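Local coordinates for exopolyphosphatase (Aquifex aeolicus, PDB 1T6C), which probably removes phosphate from polyphosphate or guanosine pentaphosphate and belongs to the actin-like Ppx/GppA phosphatases, at residues 22-27 with 68-73; 46-51 with 64-69; 56-61 with 94-99. All blocks are in the same frame, centred on the assembly; numbering follows the deposited sequence.

How the interactions relate
All three contacts involve helix 60-79 or its approach, and they follow it from its middle back to its start. Interactions 1 and 2 are buried and share Val-69, and they meet directly where Val-24 CG2 lies 3.4 Å from Thr-46 OG1. The first sets the helix on strand 23-32 with aliphatic and tyrosine packing plus one phenol-to-carbonyl bond. The second lays the loop after strand 35-45 against the preceding turns of the helix, through two threonine hydroxyls and methyl contacts. Interaction 3, partly buried, joins two loops near the surface and relies chiefly on backbone and amide hydrogen bonds; it touches interaction 2 through Leu-48 O and Leu-58 CD2, 3.5 Å apart.

Interaction 1. Residues 22-27 with 68-73; sequences YSVRLT and QVLKEY
Tyr-73, Val-24 and Leu-26 form the centre of a helix-on-sheet contact in an actin-like domain, where helix 60-79 lies on the five-stranded sheet. The segments 23-27 and 68-73 run almost parallel, 5° between their directions, with their axes 9.5 Å apart. Tyr-73 reaches from the helix with its ring between Leu-26 and Val-69. Leu-26 CB sits over the middle of one face, 3.7 Å from the ring centroid, in a CH-pi contact. Its CD2 follows over CG and CD1 of the ring as the two side chains slide past each other in opposite directions. Val-69 CG1, one helical turn earlier, lies over the rim of the other face, which helps hold the phenol flat between strand and helix. Val-24 packs beside the ring: with CG1 anti to the backbone N (chi1 -176°), this methyl points at the helix, 3.7 Å from Leu-70 CD2, and also touches Tyr-73 CE2 and Val-69 CG1. Further out, Tyr-73 also touches Arg-42 and Arg-44 of the neighbouring strand 35-45, and Leu-26 packs on Ile-17 of strand 12-19. The polar end of the buried tyrosine is satisfied by the strand itself: Tyr-73 OH donates to Val-24 O at 2.8 Å, approaching from above the carbonyl plane, 40° out of it.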
loop_
_atom_site.group_PDB
_atom_site.type_symbol
_atom_site.label_atom_id
_atom_site.label_comp_id
_atom_site.label_asym_id
_atom_site.label_seq_id
_atom_site.Cartn_x
_atom_site.Cartn_y
_atom_site.Cartn_z
ATOM N N TYR A 22 -8.033 -7.956 -5.337
ATOM C CA TYR A 22 -8.785 -8.542 -4.223
ATOM C C TYR A 22 -9.987 -7.707 -3.814
ATOM O O TYR A 22 -11.087 -8.201 -3.699
ATOM C CB TYR A 22 -7.839 -8.719 -3.039
ATOM C CG TYR A 22 -8.399 -9.517 -1.884
ATOM C CD1 TYR A 22 -8.760 -10.849 -2.044
ATOM C CD2 TYR A 22 -8.518 -8.951 -0.616
ATOM C CE1 TYR A 22 -9.248 -11.585 -0.978
ATOM C CE2 TYR A 22 -9.010 -9.679 0.446
ATOM C CZ TYR A 22 -9.374 -10.992 0.255
ATOM O OH TYR A 22 -9.862 -11.719 1.324
ATOM N N SER A 23 -9.776 -6.407 -3.642
ATOM C CA SER A 23 -10.819 -5.531 -3.123
ATOM C C SER A 23 -11.004 -4.294 -3.990
ATOM O O SER A 23 -10.101 -3.895 -4.731
ATOM C CB SER A 23 -10.510 -5.126 -1.681
ATOM O OG SER A 23 -9.369 -4.300 -1.608
ATOM N N VAL A 24 -12.203 -3.738 -3.886
ATOM C CA VAL A 24 -12.570 -2.467 -4.475
ATOM C C VAL A 24 -12.915 -1.543 -3.317
ATOM O O VAL A 24 -13.774 -1.860 -2.503
ATOM C CB VAL A 24 -13.796 -2.630 -5.396
ATOM C CG1 VAL A 24 -14.134 -1.320 -6.108
ATOM C CG2 VAL A 24 -13.544 -3.767 -6.417
ATOM N N ARG A 25 -12.246 -0.398 -3.261
ATOM C CA ARG A 25 -12.320 0.469 -2.076
ATOM C C ARG A 25 -12.647 1.896 -2.418
ATOM O O ARG A 25 -12.143 2.408 -3.417
ATOM C CB ARG A 25 -11.032 0.402 -1.307
ATOM C CG ARG A 25 -10.856 -0.978 -0.639
ATOM C CD ARG A 25 -9.690 -1.118 0.210
ATOM N NE ARG A 25 -9.766 -0.248 1.361
ATOM C CZ ARG A 25 -8.910 -0.296 2.358
ATOM N NH1 ARG A 25 -7.936 -1.190 2.360
ATOM N NH2 ARG A 25 -9.048 0.551 3.364
ATOM N N LEU A 26 -13.486 2.494 -1.582
ATOM C CA LEU A 26 -13.945 3.883 -1.722
ATOM C C LEU A 26 -13.495 4.661 -0.482
ATOM O O LEU A 26 -13.635 4.188 0.652
ATOM C CB LEU A 26 -15.471 3.932 -1.792
ATOM C CG LEU A 26 -16.118 5.323 -1.688
ATOM C CD1 LEU A 26 -15.785 6.186 -2.919
ATOM C CD2 LEU A 26 -17.629 5.214 -1.463
ATOM N N THR A 27 -12.956 5.853 -0.696
ATOM C CA THR A 27 -12.599 6.770 0.361
ATOM C C THR A 27 -13.140 8.166 0.045
ATOM O O THR A 27 -12.912 8.663 -1.026
ATOM C CB THR A 27 -11.053 6.838 0.534
ATOM O OG1 THR A 27 -10.501 5.510 0.646
ATOM C CG2 THR A 27 -10.688 7.593 1.820
ATOM N N GLN A 68 -21.327 -4.015 -9.864
ATOM C CA GLN A 68 -22.388 -3.705 -8.901
ATOM C C GLN A 68 -21.855 -2.897 -7.713
ATOM O O GLN A 68 -22.503 -1.966 -7.292
ATOM C CB GLN A 68 -23.115 -4.976 -8.422
ATOM C CG GLN A 68 -24.395 -4.722 -7.570
ATOM C CD GLN A 68 -25.251 -3.498 -8.003
ATOM O OE1 GLN A 68 -25.279 -2.446 -7.310
ATOM N NE2 GLN A 68 -25.948 -3.636 -9.134
ATOM N N VAL A 69 -20.662 -3.220 -7.232
ATOM C CA VAL A 69 -20.025 -2.478 -6.133
ATOM C C VAL A 69 -19.760 -1.032 -6.556
ATOM O O VAL A 69 -19.974 -0.092 -5.783
ATOM C CB VAL A 69 -18.692 -3.132 -5.692
ATOM C CG1 VAL A 69 -17.904 -2.195 -4.788
ATOM C CG2 VAL A 69 -18.963 -4.470 -4.996
ATOM N N LEU A 70 -19.306 -0.866 -7.793
ATOM C CA LEU A 70 -18.982 0.452 -8.309
ATOM C C LEU A 70 -20.254 1.284 -8.435
ATOM O O LEU A 70 -20.226 2.474 -8.171
ATOM C CB LEU A 70 -18.198 0.373 -9.637
ATOM C CG LEU A 70 -16.803 -0.204 -9.537
ATOM C CD1 LEU A 70 -16.181 -0.441 -10.884
ATOM C CD2 LEU A 70 -15.890 0.719 -8.704
ATOM N N LYS A 71 -21.371 0.671 -8.843
ATOM C CA LYS A 71 -22.637 1.389 -8.875
ATOM C C LYS A 71 -23.023 1.887 -7.475
ATOM O O LYS A 71 -23.447 3.032 -7.321
ATOM C CB LYS A 71 -23.753 0.534 -9.503
ATOM C CG LYS A 71 -23.570 0.261 -10.977
ATOM C CD LYS A 71 -24.639 -0.722 -11.486
ATOM C CE LYS A 71 -24.695 -0.828 -12.954
ATOM N NZ LYS A 71 -25.776 -1.805 -13.342
ATOM N N GLU A 72 -22.828 1.040 -6.461
ATOM C CA GLU A 72 -23.129 1.397 -5.086
ATOM C C GLU A 72 -22.231 2.535 -4.622
ATOM O O GLU A 72 -22.708 3.475 -4.018
ATOM C CB GLU A 72 -22.994 0.177 -4.193
ATOM C CG GLU A 72 -24.094 -0.825 -4.516
ATOM C CD GLU A 72 -23.853 -2.228 -3.999
ATOM O OE1 GLU A 72 -22.890 -2.432 -3.216
ATOM O OE2 GLU A 72 -24.655 -3.136 -4.376
ATOM N N TYR A 73 -20.960 2.497 -5.015
ATOM C CA TYR A 73 -20.049 3.589 -4.671
ATOM C C TYR A 73 -20.440 4.869 -5.374
ATOM O O TYR A 73 -20.413 5.927 -4.783
ATOM C CB TYR A 73 -18.610 3.221 -5.003
ATOM C CG TYR A 73 -17.983 2.147 -4.127
ATOM C CD1 TYR A 73 -18.648 1.629 -3.002
ATOM C CD2 TYR A 73 -16.705 1.713 -4.385
ATOM C CE1 TYR A 73 -18.066 0.635 -2.230
ATOM C CE2 TYR A 73 -16.099 0.783 -3.613
ATOM C CZ TYR A 73 -16.784 0.239 -2.525
ATOM O OH TYR A 73 -16.157 -0.689 -1.768
#

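Interaction 2. Residues 46-51 with 64-69; sequences TSLGTK and EETIQV
Thr-46 and Thr-66 bring their CA atoms within 6.0 Å of each other where the chain leaves strand 35-45, passes along helix 60-79 and folds into a type I turn from Ser-47 to Thr-50. The two threonine side chains cross at about a right angle, with their OG1 atoms 2.8 Å apart, a probable hydrogen bond whose proton is not settled. Thr-66 OG1 also bonds to Arg-62 O, the carbonyl one turn back in its own helix, so this buried hydroxyl probably takes part in two bonds. In Thr-46 the hydroxyl stands between the backbone N and the carbonyl carbon (chi1 68°), and CG2 lies beside the backbone N, directed at the helix: it meets Val-69 CG2 tip to tip at 3.9 Å and lies 4.1 Å from Glu-65 CG. Leu-48 lies across Thr-66 at about a right angle, its CG 3.4 Å from Thr-66 OG1 and its CD1 4.0 Å from Thr-66 CG2; Phe-102 of helix 99-109 packs on both residues. The turn is fastened by Ser-47 O, which accepts from Thr-50 N and from Thr-50 OG1, the latter at 2.6 Å. Arg-62 ties the edge, its NH1 bonding Thr-46 O and pairing with Glu-65 OE1. The whole is the start of the crossover from the third strand of the actin-like, ribonuclease H-type sheet to its first long helix.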
loop_
_atom_site.group_PDB
_atom_site.type_symbol
_atom_site.label_atom_id
_atom_site.label_comp_id
_atom_site.label_asym_id
_atom_site.label_seq_id
_atom_site.Cartn_x
_atom_site.Cartn_y
_atom_site.Cartn_z
ATOM N N THR A 46 -13.973 -8.403 -4.171
ATOM C CA THR A 46 -14.543 -8.973 -5.389
ATOM C C THR A 46 -13.620 -9.922 -6.150
ATOM O O THR A 46 -14.027 -10.478 -7.144
ATOM C CB THR A 46 -15.036 -7.880 -6.360
ATOM O OG1 THR A 46 -13.927 -7.147 -6.891
ATOM C CG2 THR A 46 -15.943 -6.859 -5.655
ATOM N N SER A 47 -12.388 -10.065 -5.695
ATOM C CA SER A 47 -11.435 -11.024 -6.226
ATOM C C SER A 47 -11.330 -10.976 -7.740
ATOM O O SER A 47 -11.435 -12.009 -8.411
ATOM C CB SER A 47 -11.784 -12.441 -5.741
ATOM O OG SER A 47 -11.943 -12.446 -4.330
ATOM N N LEU A 48 -11.098 -9.782 -8.293
ATOM C CA LEU A 48 -10.944 -9.648 -9.746
ATOM C C LEU A 48 -9.759 -10.436 -10.325
ATOM O O LEU A 48 -9.754 -10.769 -11.502
ATOM C CB LEU A 48 -10.780 -8.172 -10.154
ATOM C CG LEU A 48 -12.015 -7.409 -10.583
ATOM C CD1 LEU A 48 -11.581 -5.961 -10.870
ATOM C CD2 LEU A 48 -12.733 -7.969 -11.818
ATOM N N GLY A 49 -8.747 -10.693 -9.521
ATOM C CA GLY A 49 -7.595 -11.458 -9.959
ATOM C C GLY A 49 -7.851 -12.948 -10.094
ATOM O O GLY A 49 -6.944 -13.691 -10.491
ATOM N N THR A 50 -9.063 -13.402 -9.772
ATOM C CA THR A 50 -9.387 -14.825 -9.828
ATOM C C THR A 50 -9.122 -15.381 -11.211
ATOM O O THR A 50 -9.707 -14.928 -12.199
ATOM C CB THR A 50 -10.854 -15.069 -9.446
ATOM O OG1 THR A 50 -11.084 -14.598 -8.115
ATOM C CG2 THR A 50 -11.147 -16.577 -9.349
ATOM N N LYS A 51 -8.225 -16.363 -11.263
ATOM C CA LYS A 51 -7.943 -17.137 -12.470
ATOM C C LYS A 51 -7.319 -16.321 -13.617
ATOM O O LYS A 51 -7.308 -16.754 -14.758
ATOM C CB LYS A 51 -9.206 -17.887 -12.929
ATOM C CG LYS A 51 -9.457 -19.178 -12.141
ATOM C CD LYS A 51 -10.878 -19.714 -12.345
ATOM C CE LYS A 51 -11.224 -19.951 -13.832
ATOM N NZ LYS A 51 -10.246 -20.830 -14.566
ATOM N N GLU A 64 -18.958 -8.773 -12.908
ATOM C CA GLU A 64 -20.318 -8.319 -12.639
ATOM C C GLU A 64 -20.443 -7.849 -11.202
ATOM O O GLU A 64 -21.097 -6.843 -10.940
ATOM C CB GLU A 64 -21.311 -9.455 -12.886
ATOM C CG GLU A 64 -21.412 -9.852 -14.340
ATOM C CD GLU A 64 -22.112 -8.822 -15.206
ATOM O OE1 GLU A 64 -22.733 -7.859 -14.689
ATOM O OE2 GLU A 64 -22.079 -9.018 -16.434
ATOM N N GLU A 65 -19.820 -8.565 -10.271
ATOM C CA GLU A 65 -19.870 -8.141 -8.879
ATOM C C GLU A 65 -19.157 -6.794 -8.726
ATOM O O GLU A 65 -19.605 -5.914 -7.979
ATOM C CB GLU A 65 -19.228 -9.150 -7.924
ATOM C CG GLU A 65 -19.499 -8.760 -6.482
ATOM C CD GLU A 65 -19.005 -9.754 -5.447
ATOM O OE1 GLU A 65 -18.525 -10.817 -5.836
ATOM O OE2 GLU A 65 -19.105 -9.452 -4.232
ATOM N N THR A 66 -18.039 -6.645 -9.428
ATOM C CA THR A 66 -17.254 -5.408 -9.323
ATOM C C THR A 66 -18.061 -4.226 -9.868
ATOM O O THR A 66 -18.122 -3.179 -9.232
ATOM C CB THR A 66 -15.916 -5.555 -10.035
ATOM O OG1 THR A 66 -15.114 -6.558 -9.402
ATOM C CG2 THR A 66 -15.073 -4.275 -9.909
ATOM N N ILE A 67 -18.750 -4.424 -10.995
ATOM C CA ILE A 67 -19.611 -3.384 -11.535
ATOM C C ILE A 67 -20.712 -3.029 -10.520
ATOM O O ILE A 67 -21.000 -1.858 -10.314
ATOM C CB ILE A 67 -20.169 -3.785 -12.918
ATOM C CG1 ILE A 67 -19.040 -3.747 -13.948
ATOM C CG2 ILE A 67 -21.312 -2.872 -13.359
ATOM C CD1 ILE A 67 -19.422 -4.224 -15.289
ATOM N N GLN A 68 -21.327 -4.015 -9.864
ATOM C CA GLN A 68 -22.388 -3.705 -8.901
ATOM C C GLN A 68 -21.855 -2.897 -7.713
ATOM O O GLN A 68 -22.503 -1.966 -7.292
ATOM C CB GLN A 68 -23.115 -4.976 -8.422
ATOM C CG GLN A 68 -24.395 -4.722 -7.570
ATOM C CD GLN A 68 -25.251 -3.498 -8.003
ATOM O OE1 GLN A 68 -25.279 -2.446 -7.310
ATOM N NE2 GLN A 68 -25.948 -3.636 -9.134
ATOM N N VAL A 69 -20.662 -3.220 -7.232
ATOM C CA VAL A 69 -20.025 -2.478 -6.133
ATOM C C VAL A 69 -19.760 -1.032 -6.556
ATOM O O VAL A 69 -19.974 -0.092 -5.783
ATOM C CB VAL A 69 -18.692 -3.132 -5.692
ATOM C CG1 VAL A 69 -17.904 -2.195 -4.788
ATOM C CG2 VAL A 69 -18.963 -4.470 -4.996
#

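Interaction 3. Residues 56-61 with 94-99; sequences GRLQED and RRAKNA
Asn-98 faces the backbone of Leu-58 and meets it with both OD1 and ND2. Leu-58 N donates to Asn-98 OD1 at 2.8 Å, in the carbonyl plane and on a lone pair, while Asn-98 ND2 returns a bond to Leu-58 O at 3.1 Å, nearly straight at 165°. Asn-98 ND2 also donates to a water, 2.8 Å from ND2 to its oxygen, which in turn donates to Glu-60 OE2. The amide is thus gripped by three bonds, which fix its rotation. Beside this pair, Lys-97 N donates to Gly-56 O at 2.9 Å. The bent Arg-57 chain folds its guanidinium over the asparagine, NH1 3.7 Å from Asn-98 CB, the two planes 34° apart. The apolar part is Leu-58 CD2 on Ala-96 CB, tight at 3.4 Å. A leucine in place of this asparagine would probably leave Leu-58 N and O without their mates in this loop and the water without its ND2 partner. Gln-59 and Asn-98 are the N-cap residues of helices 60-79 and 99-109, but the asparagine side chain makes no capping bond: it pairs as a peptide-like amide with N-H and C=O of a single residue, a bidentate side-chain-to-backbone bridge joining the starts of two helices.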
loop_
_atom_site.group_PDB
_atom_site.type_symbol
_atom_site.label_atom_id
_atom_site.label_comp_id
_atom_site.label_asym_id
_atom_site.label_seq_id
_atom_site.Cartn_x
_atom_site.Cartn_y
_atom_site.Cartn_z
ATOM N N GLY A 56 -5.561 -15.883 -18.356
ATOM C CA GLY A 56 -5.286 -14.583 -18.938
ATOM C C GLY A 56 -6.451 -13.594 -18.939
ATOM O O GLY A 56 -6.307 -12.532 -19.516
ATOM N N ARG A 57 -7.580 -13.921 -18.302
ATOM C CA ARG A 57 -8.799 -13.099 -18.361
ATOM C C ARG A 57 -9.421 -12.847 -16.984
ATOM O O ARG A 57 -9.277 -13.653 -16.061
ATOM C CB ARG A 57 -9.854 -13.768 -19.233
ATOM C CG ARG A 57 -9.508 -13.833 -20.709
ATOM C CD ARG A 57 -10.488 -14.655 -21.543
ATOM N NE ARG A 57 -11.808 -14.033 -21.666
ATOM C CZ ARG A 57 -12.082 -12.954 -22.408
ATOM N NH1 ARG A 57 -11.131 -12.345 -23.125
ATOM N NH2 ARG A 57 -13.323 -12.479 -22.437
ATOM N N LEU A 58 -10.117 -11.712 -16.859
ATOM C CA LEU A 58 -11.006 -11.455 -15.729
ATOM C C LEU A 58 -12.227 -12.308 -15.912
ATOM O O LEU A 58 -12.764 -12.391 -17.006
ATOM C CB LEU A 58 -11.464 -9.991 -15.697
ATOM C CG LEU A 58 -10.374 -8.915 -15.674
ATOM C CD1 LEU A 58 -11.021 -7.534 -15.665
ATOM C CD2 LEU A 58 -9.430 -9.065 -14.536
ATOM N N GLN A 59 -12.664 -12.951 -14.844
ATOM C CA GLN A 59 -13.833 -13.803 -14.919
ATOM C C GLN A 59 -15.102 -12.984 -14.875
ATOM O O GLN A 59 -15.201 -11.974 -14.160
ATOM C CB GLN A 59 -13.813 -14.841 -13.793
ATOM C CG GLN A 59 -12.613 -15.792 -13.844
ATOM C CD GLN A 59 -12.459 -16.483 -15.199
ATOM O OE1 GLN A 59 -11.559 -16.133 -15.992
ATOM N NE2 GLN A 59 -13.350 -17.441 -15.486
ATOM N N GLU A 60 -16.092 -13.421 -15.632
ATOM C CA GLU A 60 -17.310 -12.644 -15.793
ATOM C C GLU A 60 -18.043 -12.407 -14.494
ATOM O O GLU A 60 -18.560 -11.325 -14.293
ATOM C CB GLU A 60 -18.255 -13.305 -16.800
ATOM C CG GLU A 60 -17.754 -13.247 -18.241
ATOM C CD GLU A 60 -17.562 -11.829 -18.758
ATOM O OE1 GLU A 60 -18.209 -10.894 -18.255
ATOM O OE2 GLU A 60 -16.773 -11.649 -19.691
ATOM N N ASP A 61 -18.098 -13.405 -13.609
ATOM C CA ASP A 61 -18.832 -13.227 -12.357
ATOM C C ASP A 61 -18.148 -12.195 -11.442
ATOM O O ASP A 61 -18.831 -11.479 -10.702
ATOM C CB ASP A 61 -19.071 -14.560 -11.645
ATOM C CG ASP A 61 -17.810 -15.197 -11.146
ATOM O OD1 ASP A 61 -16.823 -15.248 -11.897
ATOM O OD2 ASP A 61 -17.709 -15.699 -10.007
ATOM N N ARG A 94 -4.431 -4.768 -15.298
ATOM C CA ARG A 94 -3.906 -4.592 -16.648
ATOM C C ARG A 94 -3.411 -5.906 -17.248
ATOM O O ARG A 94 -3.557 -6.131 -18.440
ATOM C CB ARG A 94 -2.765 -3.560 -16.669
ATOM C CG ARG A 94 -2.402 -3.133 -18.087
ATOM C CD ARG A 94 -1.281 -2.123 -18.194
ATOM N NE ARG A 94 0.006 -2.699 -17.806
ATOM C CZ ARG A 94 0.760 -3.495 -18.572
ATOM N NH1 ARG A 94 0.406 -3.811 -19.810
ATOM N NH2 ARG A 94 1.895 -3.980 -18.089
ATOM N N ARG A 95 -2.823 -6.752 -16.397
ATOM C CA ARG A 95 -2.368 -8.086 -16.792
ATOM C C ARG A 95 -3.453 -8.863 -17.549
ATOM O O ARG A 95 -3.141 -9.617 -18.463
ATOM C CB ARG A 95 -1.906 -8.893 -15.558
ATOM C CG ARG A 95 -0.405 -9.057 -15.411
ATOM C CD ARG A 95 0.355 -7.792 -15.001
ATOM N NE ARG A 95 1.694 -8.120 -14.488
ATOM C CZ ARG A 95 1.986 -8.439 -13.215
ATOM N NH1 ARG A 95 1.042 -8.466 -12.271
ATOM N NH2 ARG A 95 3.245 -8.741 -12.885
ATOM N N ALA A 96 -4.723 -8.694 -17.164
ATOM C CA ALA A 96 -5.842 -9.354 -17.860
ATOM C C ALA A 96 -6.125 -8.812 -19.261
ATOM O O ALA A 96 -6.075 -7.596 -19.517
ATOM C CB ALA A 96 -7.120 -9.278 -17.016
ATOM N N LYS A 97 -6.497 -9.730 -20.144
ATOM C CA LYS A 97 -6.655 -9.487 -21.574
ATOM C C LYS A 97 -7.948 -8.770 -21.944
ATOM O O LYS A 97 -8.036 -8.133 -22.997
ATOM C CB LYS A 97 -6.610 -10.825 -22.319
ATOM C CG LYS A 97 -6.164 -10.721 -23.735
ATOM C CD LYS A 97 -5.853 -12.077 -24.303
ATOM C CE LYS A 97 -4.400 -12.397 -24.190
ATOM N NZ LYS A 97 -4.164 -13.742 -24.759
ATOM N N ASN A 98 -8.959 -8.911 -21.089
ATOM C CA ASN A 98 -10.249 -8.240 -21.273
ATOM C C ASN A 98 -10.418 -7.049 -20.310
ATOM O O ASN A 98 -11.543 -6.601 -20.064
ATOM C CB ASN A 98 -11.421 -9.225 -21.131
ATOM C CG ASN A 98 -11.410 -9.969 -19.807
ATOM O OD1 ASN A 98 -10.394 -10.069 -19.147
ATOM N ND2 ASN A 98 -12.566 -10.466 -19.404
ATOM N N ALA A 99 -9.312 -6.534 -19.782
ATOM C CA ALA A 99 -9.352 -5.372 -18.899
ATOM C C ALA A 99 -9.970 -4.147 -19.589
ATOM O O ALA A 99 -10.753 -3.425 -18.998
ATOM C CB ALA A 99 -7.982 -5.053 -18.383
HETATM O O HOH W 1 -14.939 -9.558 -20.623
#